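Local coordinates for glycoside hydrolase 15-related protein (Kribbella flavida, PDB 5Z3E), which hydrolyses the alpha-1,6-glucosidic linkage of isomaltose from its non-reducing end, releasing beta-D-glucose and D-glucose during intracellular breakdown of a cyclic tetrasaccharide, at residues L157-V161 and G214-V219. The protein carries 1 engineered substitution. Numbering follows the deposited sequence.
Sequences LWSVV and GGLVAV
Residues 157-161 and 214-219 run in similar directions, their axes 36° apart and 8.0 Å at closest approach, as part of helices 151-167 and 206-220 in the (alpha/alpha)6 barrel of glycoside hydrolase family 15. The backbones come nearest at Trp158 and Gly215, whose CA atoms are 4.2 Å apart. Glycine suits this point: having no side chain, Gly215 leaves its CA bare for Leu157 CB, 3.7 Å away. Gly214 and Ala218, four residues apart, lie one turn from each other on the face turned to helix 151-167, both small enough to let the helices approach closely. Ala218 CB lies over Trp158 CA and also meets Val161 CB, each at 4.0 Å. With CG anti to the backbone N (chi1 161°), the Trp158 indole leaves the interface and packs against Phe79 and, edge-to-face, Phe275. Leu157 also reaches helix 175-188, touching Ile178 and Leu185. Branched valines fill the next turn: Val219 CG1 lies between Leu157 CD2 and Val161 CG2, the two valines crossing at about a right angle with Val161 CG2 3.7 Å from Val219 CG1, while the other Val161 branch, CG1, rests against Ala218 O.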
# COMPACT_ATOMS: atom_id res chain seq x y z
N LEU A 157 -5.25 -1.93 8.82
CA LEU A 157 -6.30 -1.27 9.59
C LEU A 157 -7.20 -0.43 8.69
O LEU A 157 -8.43 -0.48 8.78
CB LEU A 157 -5.69 -0.39 10.67
CG LEU A 157 -5.01 -1.14 11.82
CD1 LEU A 157 -4.44 -0.12 12.79
CD2 LEU A 157 -5.97 -2.08 12.54
N TRP A 158 -6.59 0.38 7.82
CA TRP A 158 -7.38 1.15 6.86
C TRP A 158 -8.26 0.26 6.02
O TRP A 158 -9.46 0.51 5.83
CB TRP A 158 -6.43 2.00 5.98
CG TRP A 158 -7.05 2.47 4.71
CD1 TRP A 158 -7.97 3.47 4.53
CD2 TRP A 158 -6.87 1.87 3.41
NE1 TRP A 158 -8.34 3.53 3.21
CE2 TRP A 158 -7.69 2.56 2.51
CE3 TRP A 158 -6.07 0.84 2.92
CZ2 TRP A 158 -7.73 2.24 1.13
CZ3 TRP A 158 -6.10 0.52 1.58
CH2 TRP A 158 -6.92 1.23 0.71
N SER A 159 -7.70 -0.82 5.49
CA SER A 159 -8.41 -1.70 4.58
C SER A 159 -9.61 -2.37 5.25
O SER A 159 -10.71 -2.42 4.69
CB SER A 159 -7.44 -2.72 4.01
OG SER A 159 -8.07 -3.71 3.25
N VAL A 160 -9.40 -2.94 6.42
CA VAL A 160 -10.47 -3.71 7.06
C VAL A 160 -11.61 -2.78 7.49
O VAL A 160 -12.78 -3.12 7.33
CB VAL A 160 -9.93 -4.62 8.19
CG1 VAL A 160 -9.45 -3.85 9.42
CG2 VAL A 160 -10.97 -5.65 8.58
N VAL A 161 -11.28 -1.60 8.02
CA VAL A 161 -12.32 -0.65 8.40
C VAL A 161 -13.10 -0.22 7.18
O VAL A 161 -14.34 -0.13 7.20
CB VAL A 161 -11.70 0.55 9.14
CG1 VAL A 161 -12.73 1.66 9.32
CG2 VAL A 161 -11.16 0.12 10.50
N GLY A 214 -3.24 6.68 8.22
CA GLY A 214 -4.50 6.27 7.64
C GLY A 214 -5.18 5.18 8.44
O GLY A 214 -6.41 5.21 8.64
N GLY A 215 -4.42 4.18 8.89
CA GLY A 215 -4.99 3.14 9.70
C GLY A 215 -5.51 3.63 11.04
O GLY A 215 -6.58 3.22 11.50
N LEU A 216 -4.73 4.48 11.71
CA LEU A 216 -5.13 5.00 13.01
C LEU A 216 -6.35 5.89 12.92
O LEU A 216 -7.24 5.81 13.77
CB LEU A 216 -3.95 5.73 13.66
CG LEU A 216 -2.76 4.86 14.05
CD1 LEU A 216 -1.69 5.73 14.67
CD2 LEU A 216 -3.14 3.72 14.98
N VAL A 217 -6.43 6.75 11.90
CA VAL A 217 -7.62 7.58 11.75
C VAL A 217 -8.82 6.69 11.41
O VAL A 217 -9.93 6.95 11.90
CB VAL A 217 -7.40 8.70 10.72
CG1 VAL A 217 -8.69 9.42 10.40
CG2 VAL A 217 -6.37 9.68 11.22
N ALA A 218 -8.62 5.65 10.60
CA ALA A 218 -9.73 4.77 10.26
C ALA A 218 -10.33 4.16 11.53
O ALA A 218 -11.55 4.17 11.70
CB ALA A 218 -9.28 3.70 9.29
N VAL A 219 -9.51 3.61 12.42
CA VAL A 219 -10.09 3.01 13.62
C VAL A 219 -10.56 4.05 14.62
O VAL A 219 -11.58 3.83 15.29
CB VAL A 219 -9.13 1.98 14.31
CG1 VAL A 219 -8.89 0.79 13.40
CG2 VAL A 219 -7.82 2.59 14.77